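Local coordinates for ABC-type phosphate transport system, periplasmic component (PDB 4ECF), which probably serves as the solute-binding component of a PstSACB-type ABC transporter, binding phosphate for import across the cytoplasmic membrane, at residues Glu23-Thr26 with Gly27-Gly31; Ala191-Glu194 with Val195-Thr198. All coordinates share one frame; numbering follows the deposited sequence.

Contact 1: residues Glu23-Thr26 with Gly27-Gly31; sequences EQYT and GEHLG
At the C-terminal end of helix 15-28, the helix of the beta-alpha-beta unit formed with strands 4-10 and 32-39, Tyr25 and His29 form an offset ring stack. The planes are 8° from parallel and the centroids 3.8 Å apart. His29 ND1 sits over the middle of the Tyr25 ring, and CE1 of His29 comes within 3.4 Å of Tyr25 CE2. With CG anti to the backbone N (chi1 -174°), the tyrosine ring is carried along the helix toward its end, where one face lies against the imidazole. His29 ND1 also donates to Tyr25 O at 2.8 Å, the carbonyl oxygen lying in the imidazole plane. Helical bonding weakens here: Gly27 N bonds Glu23 O at 3.1 Å, whereas the bonds from Glu28 N to Gln24 O and Tyr25 O are weak. Alongside, the extended chains of Gln24 and Glu28 run the same way, Glu28 OE2 lying 3.3 Å from Gln24 CG, while Glu28 OE1 is bonded to Tyr226. The tyrosine ring also meets Tyr226 edge-to-face. A side-chain N-H thus reaches a carbonyl of the last turn, and bond and stack together fix the rotation of the imidazole.

Contact 2: residues Ala191-Glu194 with Val195-Thr198; sequences APTE and VNVT
The chain passes through an inverse gamma turn centred on Pro192 and then enters helix 194-198, where Val197 N bonds Thr193 O at 3.1 Å and Thr198 N bonds Glu194 O at 3.0 Å, the opening i to i+4 pairs. Thr193 occupies the N-cap position. Thr193 OG1 lies between the backbone N and the carbonyl carbon (chi1 67°), which turns the hydroxyl toward the first turn, where it accepts from Asn196 N at 3.2 Å with an N-H...O angle of 155°. Thr193 OG1 also lies 3.4 Å from Val195 CG1, packed against carbon.

The Asn196 side chain folds back over the cap. CG stands beside its own backbone N, anti to the carbonyl carbon, and this directs the amide toward the loop before the helix. Asn196 ND2 donates to Ala191 O at 2.8 Å along an almost straight bond of 175°, with the acceptor lying in the amide plane. Replacing Asn196 with leucine would probably leave Ala191 O without this side-chain donor and the approach to the helix less firmly tied. Within the helix, Thr198 OG1 donates to Val195 O at 2.7 Å. The extended Glu194 chain brings OE2 to a hydrogen bond with Gln247, while Val197 packs on Val80 of strand 73-87.

Asn196 therefore contributes through both backbone and side chain: its backbone N-H is received by the capping threonine, and its side chain grips the carbonyl two residues before that threonine. Together the two bonds satisfy a first-turn amide and tie the gamma turn to the helix start.

The two contacts occupy opposite ends of helices: contact 1 finishes helix 15-28, whereas contact 2 starts helix 194-198. No element is shared; their centres are 32 Å apart and their nearest atoms about 17 Å. Contact 1 lies at the surface, though Tyr25 is buried against strand 32-39 and helix 218-228. Contact 2 is partly buried and nearer the centre of the molecule, with Val197 and Thr198 inside. Their chemistry differs accordingly. At the C-terminal end an aromatic stack accompanies an imidazole N-H bonded to a backbone carbonyl; at the N-terminal end a hydroxyl accepts a backbone N-H, and an amide reaches back to the preceding loop.

Contact 1: residues Glu23-Thr26 with Gly27-Gly31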
loop_
_atom_site.group_PDB
_atom_site.type_symbol
_atom_site.label_atom_id
_atom_site.label_comp_id
_atom_site.label_asym_id
_atom_site.label_seq_id
_atom_site.Cartn_x
_atom_site.Cartn_y
_atom_site.Cartn_z
ATOM N N GLU A 23 11.872 -3.148 -14.867
ATOM C CA GLU A 23 13.044 -3.914 -15.310
ATOM C C GLU A 23 12.655 -4.887 -16.413
ATOM O O GLU A 23 13.400 -5.113 -17.369
ATOM C CB GLU A 23 13.690 -4.682 -14.126
ATOM C CG GLU A 23 15.044 -5.316 -14.489
ATOM C CD GLU A 23 14.935 -6.642 -15.259
ATOM O OE1 GLU A 23 13.946 -7.380 -15.021
ATOM O OE2 GLU A 23 15.825 -6.949 -16.115
ATOM N N GLN A 24 11.478 -5.472 -16.290
ATOM C CA GLN A 24 11.019 -6.360 -17.327
ATOM C C GLN A 24 10.819 -5.602 -18.650
ATOM O O GLN A 24 11.273 -6.054 -19.689
ATOM C CB GLN A 24 9.771 -7.105 -16.873
ATOM C CG GLN A 24 9.423 -8.266 -17.795
ATOM C CD GLN A 24 8.352 -9.143 -17.225
ATOM O OE1 GLN A 24 7.203 -9.116 -17.697
ATOM N NE2 GLN A 24 8.710 -9.923 -16.218
ATOM N N TYR A 25 10.175 -4.439 -18.584
ATOM C CA TYR A 25 9.947 -3.616 -19.763
ATOM C C TYR A 25 11.277 -3.241 -20.429
ATOM O O TYR A 25 11.465 -3.406 -21.625
ATOM C CB TYR A 25 9.197 -2.331 -19.368
ATOM C CG TYR A 25 8.814 -1.543 -20.595
ATOM C CD1 TYR A 25 9.710 -0.680 -21.222
ATOM C CD2 TYR A 25 7.599 -1.737 -21.206
ATOM C CE1 TYR A 25 9.375 -0.007 -22.388
ATOM C CE2 TYR A 25 7.265 -1.056 -22.360
ATOM C CZ TYR A 25 8.156 -0.205 -22.956
ATOM O OH TYR A 25 7.825 0.468 -24.145
ATOM N N THR A 26 12.230 -2.767 -19.633
ATOM C CA THR A 26 13.489 -2.281 -20.222
ATOM C C THR A 26 14.328 -3.410 -20.837
ATOM O O THR A 26 15.053 -3.201 -21.826
ATOM C CB THR A 26 14.348 -1.434 -19.275
ATOM O OG1 THR A 26 14.737 -2.153 -18.122
ATOM C CG2 THR A 26 13.614 -0.106 -18.891
ATOM N N GLY A 27 14.234 -4.611 -20.272
ATOM C CA GLY A 27 14.947 -5.760 -20.851
ATOM C C GLY A 27 14.297 -6.250 -22.127
ATOM O O GLY A 27 14.915 -6.963 -22.904
ATOM N N GLU A 28 13.033 -5.899 -22.333
ATOM C CA GLU A 28 12.293 -6.262 -23.565
ATOM C C GLU A 28 12.264 -5.154 -24.640
ATOM O O GLU A 28 11.837 -5.400 -25.765
ATOM C CB GLU A 28 10.847 -6.648 -23.166
ATOM C CG GLU A 28 10.803 -7.965 -22.389
ATOM C CD GLU A 28 9.457 -8.284 -21.738
ATOM O OE1 GLU A 28 8.488 -7.595 -22.048
ATOM O OE2 GLU A 28 9.370 -9.254 -20.951
ATOM N N HIS A 29 12.674 -3.935 -24.276
ATOM C CA HIS A 29 12.625 -2.764 -25.194
ATOM C C HIS A 29 13.952 -2.065 -25.156
ATOM O O HIS A 29 14.278 -1.341 -24.205
ATOM C CB HIS A 29 11.495 -1.842 -24.757
ATOM C CG HIS A 29 10.143 -2.495 -24.819
ATOM N ND1 HIS A 29 9.657 -3.258 -23.818
ATOM C CD2 HIS A 29 9.155 -2.473 -25.830
ATOM C CE1 HIS A 29 8.426 -3.715 -24.166
ATOM N NE2 HIS A 29 8.124 -3.239 -25.394
ATOM N N LEU A 30 14.774 -2.337 -26.141
ATOM C CA LEU A 30 16.130 -1.795 -26.194
ATOM C C LEU A 30 16.139 -0.259 -26.177
ATOM O O LEU A 30 15.302 0.366 -26.769
ATOM C CB LEU A 30 16.835 -2.302 -27.447
ATOM C CG LEU A 30 18.360 -2.098 -27.561
ATOM C CD1 LEU A 30 19.105 -2.902 -26.491
ATOM C CD2 LEU A 30 18.803 -2.496 -28.969
ATOM N N GLY A 31 17.052 0.312 -25.397
ATOM C CA GLY A 31 17.273 1.758 -25.398
ATOM C C GLY A 31 16.314 2.498 -24.476
ATOM O O GLY A 31 16.051 3.680 -24.672
#

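Contact 2: residues Ala191-Glu194 with Val195-Thr198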
loop_
_atom_site.group_PDB
_atom_site.type_symbol
_atom_site.label_atom_id
_atom_site.label_comp_id
_atom_site.label_asym_id
_atom_site.label_seq_id
_atom_site.Cartn_x
_atom_site.Cartn_y
_atom_site.Cartn_z
ATOM N N ALA A 191 -8.563 -13.843 7.574
ATOM C CA ALA A 191 -7.142 -13.801 7.259
ATOM C C ALA A 191 -6.885 -12.800 6.151
ATOM O O ALA A 191 -7.757 -12.597 5.294
ATOM C CB ALA A 191 -6.652 -15.186 6.846
ATOM N N PRO A 192 -5.674 -12.206 6.114
ATOM C CA PRO A 192 -5.258 -11.249 5.069
ATOM C C PRO A 192 -4.795 -12.047 3.840
ATOM O O PRO A 192 -3.602 -12.202 3.621
ATOM C CB PRO A 192 -4.108 -10.491 5.713
ATOM C CG PRO A 192 -3.554 -11.411 6.780
ATOM C CD PRO A 192 -4.739 -12.246 7.247
ATOM N N THR A 193 -5.775 -12.507 3.066
ATOM C CA THR A 193 -5.563 -13.295 1.857
ATOM C C THR A 193 -6.119 -12.548 0.622
ATOM O O THR A 193 -7.012 -11.683 0.734
ATOM C CB THR A 193 -6.247 -14.658 1.973
ATOM O OG1 THR A 193 -7.674 -14.518 2.013
ATOM C CG2 THR A 193 -5.755 -15.444 3.185
ATOM N N GLU A 194 -5.639 -12.962 -0.549
ATOM C CA GLU A 194 -6.122 -12.425 -1.819
ATOM C C GLU A 194 -7.617 -12.643 -1.969
ATOM O O GLU A 194 -8.346 -11.724 -2.277
ATOM C CB GLU A 194 -5.397 -13.139 -2.985
ATOM C CG GLU A 194 -6.075 -12.923 -4.348
ATOM C CD GLU A 194 -5.525 -13.791 -5.472
ATOM O OE1 GLU A 194 -5.744 -15.034 -5.453
ATOM O OE2 GLU A 194 -4.918 -13.208 -6.399
ATOM N N VAL A 195 -8.097 -13.859 -1.705
ATOM C CA VAL A 195 -9.516 -14.150 -1.882
ATOM C C VAL A 195 -10.357 -13.257 -1.005
ATOM O O VAL A 195 -11.396 -12.730 -1.416
ATOM C CB VAL A 195 -9.853 -15.662 -1.682
ATOM C CG1 VAL A 195 -9.515 -16.143 -0.280
ATOM C CG2 VAL A 195 -11.300 -15.952 -2.044
ATOM N N ASN A 196 -9.905 -13.048 0.236
ATOM C CA ASN A 196 -10.699 -12.217 1.126
ATOM C C ASN A 196 -10.731 -10.736 0.681
ATOM O O ASN A 196 -11.664 -10.019 0.989
ATOM C CB ASN A 196 -10.198 -12.362 2.557
ATOM C CG ASN A 196 -10.616 -13.697 3.209
ATOM O OD1 ASN A 196 -11.572 -14.348 2.773
ATOM N ND2 ASN A 196 -9.913 -14.079 4.262
ATOM N N VAL A 197 -9.682 -10.250 0.010
ATOM C CA VAL A 197 -9.719 -8.875 -0.523
ATOM C C VAL A 197 -10.739 -8.827 -1.678
ATOM O O VAL A 197 -11.548 -7.893 -1.760
ATOM C CB VAL A 197 -8.318 -8.447 -1.025
ATOM C CG1 VAL A 197 -8.424 -7.138 -1.815
ATOM C CG2 VAL A 197 -7.328 -8.273 0.125
ATOM N N THR A 198 -10.744 -9.860 -2.526
ATOM C CA THR A 198 -11.642 -9.816 -3.687
ATOM C C THR A 198 -13.102 -9.671 -3.302
ATOM O O THR A 198 -13.880 -9.076 -4.033
ATOM C CB THR A 198 -11.474 -11.022 -4.628
ATOM O OG1 THR A 198 -11.975 -12.209 -4.005
ATOM C CG2 THR A 198 -10.036 -11.191 -5.111
#